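PDB 1L1E: cyclopropane mycolic acid synthase 3 from Mycobacterium tuberculosis, which probably converts a double bond at the proximal position of an alpha-mycolic acid into a cyclopropane ring, with S-adenosyl-L-methionine as the source of the methylene carbon. Local coordinates for residues T210-A215 with D281-E286; D54-K59 with R132-G137; A245-A250 with Q254-Y259. One frame throughout, in Å; residues are numbered along the deposited sequence.

Contact 1 of 3, residues T210-A215 with D281-E286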
loop_
_atom_site.group_PDB
_atom_site.type_symbol
_atom_site.label_atom_id
_atom_site.label_comp_id
_atom_site.label_asym_id
_atom_site.label_seq_id
_atom_site.Cartn_x
_atom_site.Cartn_y
_atom_site.Cartn_z
ATOM N N THR A 210 -3.007 17.901 1.754
ATOM C CA THR A 210 -4.180 17.274 2.356
ATOM C C THR A 210 -3.788 16.253 3.425
ATOM O O THR A 210 -4.369 16.232 4.519
ATOM C CB THR A 210 -5.058 16.569 1.292
ATOM O OG1 THR A 210 -5.809 17.549 0.566
ATOM C CG2 THR A 210 -6.019 15.607 1.943
ATOM N N VAL A 211 -2.820 15.395 3.105
ATOM C CA VAL A 211 -2.368 14.404 4.078
ATOM C C VAL A 211 -1.968 15.171 5.333
ATOM O O VAL A 211 -2.437 14.880 6.439
ATOM C CB VAL A 211 -1.146 13.618 3.567
ATOM C CG1 VAL A 211 -0.609 12.723 4.683
ATOM C CG2 VAL A 211 -1.523 12.800 2.349
ATOM N N HIS A 212 -1.093 16.157 5.146
ATOM C CA HIS A 212 -0.624 16.999 6.239
ATOM C C HIS A 212 -1.811 17.624 6.959
ATOM O O HIS A 212 -1.849 17.686 8.188
ATOM C CB HIS A 212 0.267 18.110 5.691
ATOM C CG HIS A 212 1.702 17.717 5.542
ATOM N ND1 HIS A 212 2.621 17.864 6.557
ATOM C CD2 HIS A 212 2.373 17.167 4.501
ATOM C CE1 HIS A 212 3.799 17.424 6.147
ATOM N NE2 HIS A 212 3.674 16.994 4.903
ATOM N N GLU A 213 -2.773 18.090 6.172
ATOM C CA GLU A 213 -3.972 18.737 6.696
ATOM C C GLU A 213 -4.681 17.918 7.763
ATOM O O GLU A 213 -4.774 18.341 8.912
ATOM C CB GLU A 213 -4.960 19.015 5.562
ATOM C CG GLU A 213 -6.208 19.768 6.000
ATOM C CD GLU A 213 -7.346 19.686 4.996
ATOM O OE1 GLU A 213 -8.393 20.318 5.249
ATOM O OE2 GLU A 213 -7.205 18.994 3.962
ATOM N N TYR A 214 -5.184 16.751 7.371
ATOM C CA TYR A 214 -5.923 15.888 8.283
ATOM C C TYR A 214 -5.120 15.189 9.356
ATOM O O TYR A 214 -5.632 14.935 10.440
ATOM C CB TYR A 214 -6.708 14.835 7.504
ATOM C CG TYR A 214 -7.867 15.413 6.744
ATOM C CD1 TYR A 214 -7.677 16.022 5.504
ATOM C CD2 TYR A 214 -9.156 15.371 7.274
ATOM C CE1 TYR A 214 -8.743 16.567 4.811
ATOM C CE2 TYR A 214 -10.226 15.915 6.590
ATOM C CZ TYR A 214 -10.017 16.510 5.359
ATOM O OH TYR A 214 -11.081 17.031 4.669
ATOM N N ALA A 215 -3.869 14.862 9.062
ATOM C CA ALA A 215 -3.042 14.187 10.045
ATOM C C ALA A 215 -2.803 15.134 11.213
ATOM O O ALA A 215 -3.099 14.809 12.368
ATOM C CB ALA A 215 -1.712 13.768 9.420
ATOM N N ASP A 281 4.504 8.467 -1.493
ATOM C CA ASP A 281 5.199 8.945 -0.312
ATOM C C ASP A 281 4.961 8.080 0.924
ATOM O O ASP A 281 3.910 7.450 1.071
ATOM C CB ASP A 281 4.745 10.369 0.022
ATOM C CG ASP A 281 5.481 11.448 -0.781
ATOM O OD1 ASP A 281 6.239 11.118 -1.712
ATOM O OD2 ASP A 281 5.282 12.642 -0.472
ATOM N N GLN A 282 5.949 8.064 1.807
ATOM C CA GLN A 282 5.840 7.345 3.060
ATOM C C GLN A 282 5.903 8.448 4.106
ATOM O O GLN A 282 6.906 9.164 4.209
ATOM C CB GLN A 282 7.012 6.370 3.264
ATOM C CG GLN A 282 7.034 5.133 2.347
ATOM C CD GLN A 282 7.815 3.965 2.966
ATOM O OE1 GLN A 282 8.722 4.171 3.775
ATOM N NE2 GLN A 282 7.463 2.737 2.585
ATOM N N PHE A 283 4.818 8.602 4.863
ATOM C CA PHE A 283 4.750 9.620 5.900
ATOM C C PHE A 283 4.928 8.988 7.263
ATOM O O PHE A 283 4.228 8.037 7.612
ATOM C CB PHE A 283 3.390 10.329 5.903
ATOM C CG PHE A 283 3.043 11.014 4.611
ATOM C CD1 PHE A 283 2.436 10.314 3.581
ATOM C CD2 PHE A 283 3.287 12.377 4.444
ATOM C CE1 PHE A 283 2.067 10.956 2.397
ATOM C CE2 PHE A 283 2.923 13.029 3.267
ATOM C CZ PHE A 283 2.310 12.319 2.242
ATOM N N THR A 284 5.871 9.508 8.034
ATOM C CA THR A 284 6.064 9.005 9.368
ATOM C C THR A 284 5.342 10.012 10.250
ATOM O O THR A 284 5.657 11.205 10.237
ATOM C CB THR A 284 7.550 8.936 9.750
ATOM O OG1 THR A 284 8.244 8.078 8.828
ATOM C CG2 THR A 284 7.694 8.371 11.162
ATOM N N LEU A 285 4.355 9.532 10.991
ATOM C CA LEU A 285 3.575 10.399 11.864
ATOM C C LEU A 285 3.700 9.976 13.327
ATOM O O LEU A 285 3.498 8.810 13.667
ATOM C CB LEU A 285 2.109 10.355 11.442
ATOM C CG LEU A 285 1.852 10.415 9.936
ATOM C CD1 LEU A 285 0.378 10.217 9.683
ATOM C CD2 LEU A 285 2.330 11.732 9.368
ATOM N N GLU A 286 4.035 10.929 14.188
ATOM C CA GLU A 286 4.178 10.648 15.613
ATOM C C GLU A 286 3.018 11.245 16.407
ATOM O O GLU A 286 2.628 12.390 16.182
ATOM C CB GLU A 286 5.496 11.211 16.136
ATOM C CG GLU A 286 6.721 10.446 15.662
ATOM C CD GLU A 286 7.987 10.917 16.342
ATOM O OE1 GLU A 286 7.961 11.065 17.578
ATOM O OE2 GLU A 286 9.002 11.132 15.649
#

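Contact 2 of 3, residues D54-K59 with R132-G137. With SAH (S-adenosyl-L-homocysteine), chain D.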
loop_
_atom_site.group_PDB
_atom_site.type_symbol
_atom_site.label_atom_id
_atom_site.label_comp_id
_atom_site.label_asym_id
_atom_site.label_seq_id
_atom_site.Cartn_x
_atom_site.Cartn_y
_atom_site.Cartn_z
ATOM N N ASP A 54 10.953 -3.719 5.072
ATOM C CA ASP A 54 11.933 -3.329 6.094
ATOM C C ASP A 54 12.066 -1.803 6.200
ATOM O O ASP A 54 12.300 -1.259 7.279
ATOM C CB ASP A 54 13.323 -3.931 5.806
ATOM C CG ASP A 54 13.352 -5.451 5.939
ATOM O OD1 ASP A 54 12.380 -6.037 6.472
ATOM O OD2 ASP A 54 14.355 -6.061 5.506
ATOM N N LEU A 55 11.922 -1.102 5.083
ATOM C CA LEU A 55 12.029 0.354 5.115
ATOM C C LEU A 55 10.904 0.955 5.955
ATOM O O LEU A 55 11.137 1.808 6.814
ATOM C CB LEU A 55 11.966 0.929 3.696
ATOM C CG LEU A 55 11.944 2.462 3.606
ATOM C CD1 LEU A 55 13.310 3.040 4.017
ATOM C CD2 LEU A 55 11.594 2.884 2.178
ATOM N N ALA A 56 9.683 0.503 5.700
ATOM C CA ALA A 56 8.518 0.998 6.426
ATOM C C ALA A 56 8.587 0.645 7.898
ATOM O O ALA A 56 8.453 1.504 8.752
ATOM C CB ALA A 56 7.246 0.435 5.817
ATOM N N LEU A 57 8.824 -0.627 8.188
ATOM C CA LEU A 57 8.883 -1.098 9.564
ATOM C C LEU A 57 10.056 -0.519 10.346
ATOM O O LEU A 57 9.939 -0.291 11.537
ATOM C CB LEU A 57 8.924 -2.625 9.583
ATOM C CG LEU A 57 7.712 -3.304 8.929
ATOM C CD1 LEU A 57 7.882 -4.823 9.007
ATOM C CD2 LEU A 57 6.415 -2.863 9.639
ATOM N N GLY A 58 11.178 -0.279 9.678
ATOM C CA GLY A 58 12.329 0.283 10.360
ATOM C C GLY A 58 12.015 1.633 10.981
ATOM O O GLY A 58 12.621 2.027 11.974
ATOM N N LYS A 59 11.053 2.338 10.396
ATOM C CA LYS A 59 10.644 3.659 10.870
ATOM C C LYS A 59 9.755 3.631 12.115
ATOM O O LYS A 59 9.568 4.656 12.786
ATOM C CB LYS A 59 9.921 4.402 9.742
ATOM C CG LYS A 59 10.828 4.734 8.560
ATOM C CD LYS A 59 10.050 5.318 7.410
ATOM C CE LYS A 59 10.953 5.678 6.243
ATOM N NZ LYS A 59 10.157 5.963 4.997
ATOM N N ARG A 132 2.155 0.438 17.574
ATOM C CA ARG A 132 2.539 1.072 16.320
ATOM C C ARG A 132 1.564 0.667 15.231
ATOM O O ARG A 132 0.816 -0.301 15.387
ATOM C CB ARG A 132 3.954 0.622 15.923
ATOM C CG ARG A 132 5.034 0.874 16.976
ATOM C CD ARG A 132 5.306 2.355 17.144
ATOM N NE ARG A 132 6.521 2.624 17.915
ATOM C CZ ARG A 132 6.578 2.718 19.242
ATOM N NH1 ARG A 132 5.486 2.570 19.981
ATOM N NH2 ARG A 132 7.734 2.965 19.837
ATOM N N ILE A 133 1.595 1.401 14.120
ATOM C CA ILE A 133 0.703 1.131 12.997
ATOM C C ILE A 133 1.437 1.290 11.678
ATOM O O ILE A 133 2.316 2.148 11.538
ATOM C CB ILE A 133 -0.495 2.106 12.992
ATOM C CG1 ILE A 133 -1.363 1.886 14.223
ATOM C CG2 ILE A 133 -1.339 1.916 11.720
ATOM C CD1 ILE A 133 -2.455 2.953 14.373
ATOM N N VAL A 134 1.081 0.451 10.717
ATOM C CA VAL A 134 1.665 0.509 9.390
ATOM C C VAL A 134 0.512 0.346 8.400
ATOM O O VAL A 134 -0.357 -0.516 8.579
ATOM C CB VAL A 134 2.708 -0.632 9.175
ATOM C CG1 VAL A 134 2.029 -2.008 9.292
ATOM C CG2 VAL A 134 3.368 -0.481 7.811
ATOM N N SER A 135 0.488 1.183 7.369
ATOM C CA SER A 135 -0.559 1.111 6.354
ATOM C C SER A 135 0.090 1.387 5.002
ATOM O O SER A 135 0.544 2.500 4.739
ATOM C CB SER A 135 -1.653 2.142 6.625
ATOM O OG SER A 135 -2.730 1.967 5.716
ATOM N N ILE A 136 0.134 0.368 4.153
ATOM C CA ILE A 136 0.785 0.490 2.862
ATOM C C ILE A 136 -0.155 0.225 1.699
ATOM O O ILE A 136 -0.610 -0.901 1.509
ATOM C CB ILE A 136 1.989 -0.498 2.785
ATOM C CG1 ILE A 136 3.008 -0.155 3.868
ATOM C CG2 ILE A 136 2.651 -0.434 1.424
ATOM C CD1 ILE A 136 4.085 -1.231 4.049
ATOM N N GLY A 137 -0.437 1.272 0.926
ATOM C CA GLY A 137 -1.300 1.143 -0.229
ATOM C C GLY A 137 -2.771 0.926 0.076
ATOM O O GLY A 137 -3.510 0.406 -0.768
HETATM N N SAH D . -0.706 -3.516 2.326
HETATM C CA SAH D . -0.714 -4.670 1.426
HETATM C CB SAH D . -1.983 -4.667 0.546
HETATM C CG SAH D . -2.232 -3.411 -0.293
HETATM S SD SAH D . -3.728 -3.492 -1.291
HETATM C C SAH D . 0.530 -4.660 0.521
HETATM O O SAH D . 1.351 -3.751 0.672
HETATM O OXT SAH D . 0.649 -5.544 -0.340
HETATM C "C5'" SAH D . -4.899 -2.565 -0.243
HETATM C "C4'" SAH D . -5.290 -3.262 1.066
HETATM O "O4'" SAH D . -5.998 -2.372 1.977
HETATM C "C3'" SAH D . -6.228 -4.449 0.864
HETATM O "O3'" SAH D . -5.855 -5.466 1.822
HETATM C "C2'" SAH D . -7.587 -3.878 1.163
HETATM O "O2'" SAH D . -8.550 -4.898 1.438
HETATM C "C1'" SAH D . -7.268 -2.985 2.324
HETATM N N9 SAH D . -8.285 -1.948 2.605
HETATM C C8 SAH D . -8.891 -1.049 1.786
HETATM N N7 SAH D . -9.749 -0.244 2.321
HETATM C C5 SAH D . -9.731 -0.631 3.656
HETATM C C6 SAH D . -10.426 -0.176 4.825
HETATM N N6 SAH D . -11.315 0.829 4.800
HETATM N N1 SAH D . -10.156 -0.809 6.023
HETATM C C2 SAH D . -9.256 -1.823 6.056
HETATM N N3 SAH D . -8.545 -2.331 5.028
HETATM C C4 SAH D . -8.835 -1.683 3.845
#

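Contact 3 of 3, residues A245-A250 with Q254-Y259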
loop_
_atom_site.group_PDB
_atom_site.type_symbol
_atom_site.label_atom_id
_atom_site.label_comp_id
_atom_site.label_asym_id
_atom_site.label_seq_id
_atom_site.Cartn_x
_atom_site.Cartn_y
_atom_site.Cartn_z
ATOM N N ALA A 245 3.790 -12.107 -19.861
ATOM C CA ALA A 245 4.361 -13.431 -20.079
ATOM C C ALA A 245 3.376 -14.535 -19.710
ATOM O O ALA A 245 3.486 -15.652 -20.206
ATOM C CB ALA A 245 5.653 -13.590 -19.281
ATOM N N ASN A 246 2.421 -14.221 -18.837
ATOM C CA ASN A 246 1.420 -15.201 -18.418
ATOM C C ASN A 246 0.047 -14.887 -19.005
ATOM O O ASN A 246 -0.986 -15.222 -18.416
ATOM C CB ASN A 246 1.319 -15.254 -16.889
ATOM C CG ASN A 246 2.587 -15.748 -16.237
ATOM O OD1 ASN A 246 3.488 -14.965 -15.933
ATOM N ND2 ASN A 246 2.673 -17.060 -16.024
ATOM N N LYS A 247 0.047 -14.254 -20.174
ATOM C CA LYS A 247 -1.182 -13.868 -20.858
ATOM C C LYS A 247 -2.212 -14.984 -21.012
ATOM O O LYS A 247 -3.326 -14.882 -20.492
ATOM C CB LYS A 247 -0.854 -13.296 -22.240
ATOM C CG LYS A 247 -2.079 -12.997 -23.071
ATOM C CD LYS A 247 -1.710 -12.460 -24.435
ATOM C CE LYS A 247 -2.948 -12.243 -25.284
ATOM N NZ LYS A 247 -2.607 -11.714 -26.634
ATOM N N ASP A 248 -1.846 -16.043 -21.728
ATOM C CA ASP A 248 -2.770 -17.157 -21.953
ATOM C C ASP A 248 -3.457 -17.638 -20.672
ATOM O O ASP A 248 -4.680 -17.773 -20.629
ATOM C CB ASP A 248 -2.052 -18.334 -22.632
ATOM C CG ASP A 248 -1.643 -18.026 -24.070
ATOM O OD1 ASP A 248 -2.257 -17.133 -24.699
ATOM O OD2 ASP A 248 -0.713 -18.690 -24.578
ATOM N N GLN A 249 -2.679 -17.885 -19.626
ATOM C CA GLN A 249 -3.256 -18.344 -18.370
ATOM C C GLN A 249 -4.171 -17.285 -17.750
ATOM O O GLN A 249 -5.202 -17.613 -17.162
ATOM C CB GLN A 249 -2.143 -18.709 -17.391
ATOM C CG GLN A 249 -2.629 -19.316 -16.082
ATOM C CD GLN A 249 -3.400 -20.599 -16.292
ATOM O OE1 GLN A 249 -2.932 -21.515 -16.971
ATOM N NE2 GLN A 249 -4.588 -20.678 -15.706
ATOM N N ALA A 250 -3.801 -16.015 -17.881
ATOM C CA ALA A 250 -4.605 -14.936 -17.321
ATOM C C ALA A 250 -5.971 -14.872 -18.001
ATOM O O ALA A 250 -7.001 -14.706 -17.347
ATOM C CB ALA A 250 -3.883 -13.604 -17.479
ATOM N N GLN A 254 -9.659 -15.685 -16.226
ATOM C CA GLN A 254 -10.583 -14.553 -16.195
ATOM C C GLN A 254 -11.092 -14.233 -17.606
ATOM O O GLN A 254 -12.071 -14.822 -18.069
ATOM C CB GLN A 254 -9.895 -13.324 -15.594
ATOM C CG GLN A 254 -9.627 -13.415 -14.103
ATOM C CD GLN A 254 -10.896 -13.544 -13.278
ATOM O OE1 GLN A 254 -11.878 -12.843 -13.518
ATOM N NE2 GLN A 254 -10.877 -14.433 -12.291
ATOM N N SER A 255 -10.421 -13.309 -18.292
ATOM C CA SER A 255 -10.817 -12.936 -19.652
ATOM C C SER A 255 -9.870 -11.914 -20.259
ATOM O O SER A 255 -9.048 -11.314 -19.564
ATOM C CB SER A 255 -12.229 -12.345 -19.666
ATOM O OG SER A 255 -12.226 -11.023 -19.151
ATOM N N GLN A 256 -10.005 -11.724 -21.568
ATOM C CA GLN A 256 -9.190 -10.767 -22.301
ATOM C C GLN A 256 -9.503 -9.373 -21.766
ATOM O O GLN A 256 -8.617 -8.524 -21.663
ATOM C CB GLN A 256 -9.519 -10.842 -23.797
ATOM C CG GLN A 256 -8.813 -9.804 -24.669
ATOM C CD GLN A 256 -7.375 -10.174 -25.004
ATOM O OE1 GLN A 256 -7.117 -11.176 -25.674
ATOM N NE2 GLN A 256 -6.432 -9.359 -24.542
ATOM N N THR A 257 -10.767 -9.148 -21.411
ATOM C CA THR A 257 -11.194 -7.852 -20.896
ATOM C C THR A 257 -10.456 -7.489 -19.614
ATOM O O THR A 257 -9.974 -6.364 -19.463
ATOM C CB THR A 257 -12.711 -7.829 -20.618
ATOM O OG1 THR A 257 -13.426 -7.940 -21.853
ATOM C CG2 THR A 257 -13.107 -6.537 -19.927
ATOM N N VAL A 258 -10.369 -8.442 -18.690
ATOM C CA VAL A 258 -9.681 -8.196 -17.429
ATOM C C VAL A 258 -8.193 -8.008 -17.693
ATOM O O VAL A 258 -7.568 -7.103 -17.155
ATOM C CB VAL A 258 -9.884 -9.372 -16.440
ATOM C CG1 VAL A 258 -9.082 -9.130 -15.168
ATOM C CG2 VAL A 258 -11.356 -9.531 -16.119
ATOM N N TYR A 259 -7.633 -8.869 -18.531
ATOM C CA TYR A 259 -6.223 -8.804 -18.875
ATOM C C TYR A 259 -5.868 -7.424 -19.433
ATOM O O TYR A 259 -5.004 -6.732 -18.893
ATOM C CB TYR A 259 -5.888 -9.879 -19.910
ATOM C CG TYR A 259 -4.472 -9.805 -20.436
ATOM C CD1 TYR A 259 -3.394 -10.227 -19.657
ATOM C CD2 TYR A 259 -4.208 -9.290 -21.708
ATOM C CE1 TYR A 259 -2.090 -10.140 -20.133
ATOM C CE2 TYR A 259 -2.911 -9.197 -22.189
ATOM C CZ TYR A 259 -1.859 -9.623 -21.399
ATOM O OH TYR A 259 -0.575 -9.529 -21.873
HETATM O O HOH W 1 -5.364 -12.440 -27.527
#

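Contact 1 of 3, residues T210-A215 with D281-E286
Val211 of helix 208-216 meets the ring of Phe283 on strand 279-286. The two side chains come from opposite directions, and the valine sits over one face of the ring. Val211 CB starts the contact at 3.9 Å from Phe283 CZ. From CB the side chain forks. With CG1 anti to the backbone N (chi1 173°), that methyl lands almost exactly above the ring centre. Val211 CG1 is 3.7 Å from the centroid of the Phe283 ring and 5° off its normal, a well-formed CH-pi contact. All six ring carbons lie at nearly the same distance from this methyl. Val211 CG2, the other branch, lies by the CZ and CE1 end of the ring, 3.9 Å from Phe283 CZ.

His212 adds an oblique contact of its imidazole, with CD2 4.4 Å from Phe283 CE2. Its ND1 is hydrogen-bonded to Glu216 one turn on. Farther along, Ala215 CB rests on Leu285 CD1 at 4.1 Å. Val211 and Ala215 are one turn apart on the helix. Phe283 and Leu285 are two apart on the strand. One helical turn and two strand residues advance by similar lengths, so with axes only 15° apart and 11.2 Å from each other the pairs stay in step.

The strand side chains also reach neighbouring strands: Phe283 touches Val170 and Leu285 touches Met164 and Val222. Helix 208-216 is thus packed on the sheet near its antiparallel edge. The chemistry is apolar across the buried centre. The contact therefore rests on shape and dispersion, with the polar imidazole at its margin and tied back to its own helix.

Contact 2 of 3, residues D54-K59 with R132-G137
The tight spot here is between Ala56 of helix 45-58 and Ile136, near the C-terminal end of strand 132-136. Ala56 CB is 4.0 Å from Ile136 CD1, the closest approach between the two segments. The isoleucine carries CG1 beside its backbone N (chi1 -61°), and CD1 extends from there to the helix. Ile136 CG2, the other branch, lies 3.6 Å from the carboxylate atom O of S-adenosyl-L-homocysteine. One side chain thus serves both the helix and the cofactor product.

The packing is looser around Val134. Val134 CG2 is 4.3 Å from Leu57 CD2 and stands still farther from Ala56 CB. Leu57 reaches it with an extended side chain and also touches Leu68 of the next strand. Toward Gly58, which is exposed, the contact gives out to solvent. Lys59 NZ is hydrogen-bonded to Gln226.

The axes run roughly antiparallel, at 150°, and 9.5 Å apart. Just beyond the apolar layer, the backbone takes over: Ile136 O accepts a hydrogen bond of 2.7 Å from the amino N of S-adenosyl-L-homocysteine. Gly137 follows with positive phi, its O 3.3 Å from C5' of the same ligand. A helix laid, roughly antiparallel, on a strand of the parallel part of the sheet, with the strand's C-terminal end at the ligand, is the arrangement of the Rossmann-like fold of S-adenosylmethionine-dependent methyltransferases.

Contact 3 of 3, residues A245-A250 with Q254-Y259
Two consecutive helices, 247-253 and 256-274, are joined by a short link and bridged by Lys247 and Tyr259. The lysine runs across the tyrosine at about a right angle. Its CG lies over one face of the Tyr259 ring, displaced from the centre toward the hydroxyl end. The distance from Lys247 CG to the centroid of the Tyr259 ring is 4.1 Å, a CH-pi contact 22° off the normal. The extended lysine continues past the hydroxyl end of the ring, with Lys247 CD 4.1 Å from Tyr259 OH. Tyr259 CG is anti to its backbone N (chi1 174°), which sends the ring back toward the first helix. There Ala250 CB meets it obliquely, at 4.0 Å from Tyr259 CD1.

The first helix ends on a backbone bond: Gln254 N donates to Ala250 O at 3.0 Å, in the i to i+4 pattern of a helix, although Gln254 has already left helical angles. Ser255 is the N-cap of the next helix. Its OG accepts from Val258 N at 3.2 Å, a nearly straight capping bond. Leu243 of helix 229-245 touches both Ala250 and Tyr259, so a third helix adjoins the pair.

Beyond the ring the contact turns polar. A water accepts from Lys247 NZ at 3.0 Å and donates to Gln256 OE1 at 2.8 Å. The lysine ammonium is thereby linked to the second helix through solvent, without a direct bond. The other end of that amide, Gln256 NE2, is hydrogen-bonded to Asp260, which fixes how the amide is turned.

Following the chain from the N terminus, the first segment to take part is 54-59, on helix 45-58. Contact 2 closes a loop of 72 residues when strand 132-136 returns to it. That loop holds three other strands of the sheet. Contact 1 opens later, at helix 208-216, and closes at strand 279-286 near the C terminus. Contact 3 opens and closes within that second loop, bridging only three residues. Contacts 1 and 2 follow in series and reach the same sheet, where Gln282 and Lys59 join them by a probable hydrogen bond. Contact 3 lies apart, its centre about 37 Å from that of contact 1, and ties together helices beyond the sheet.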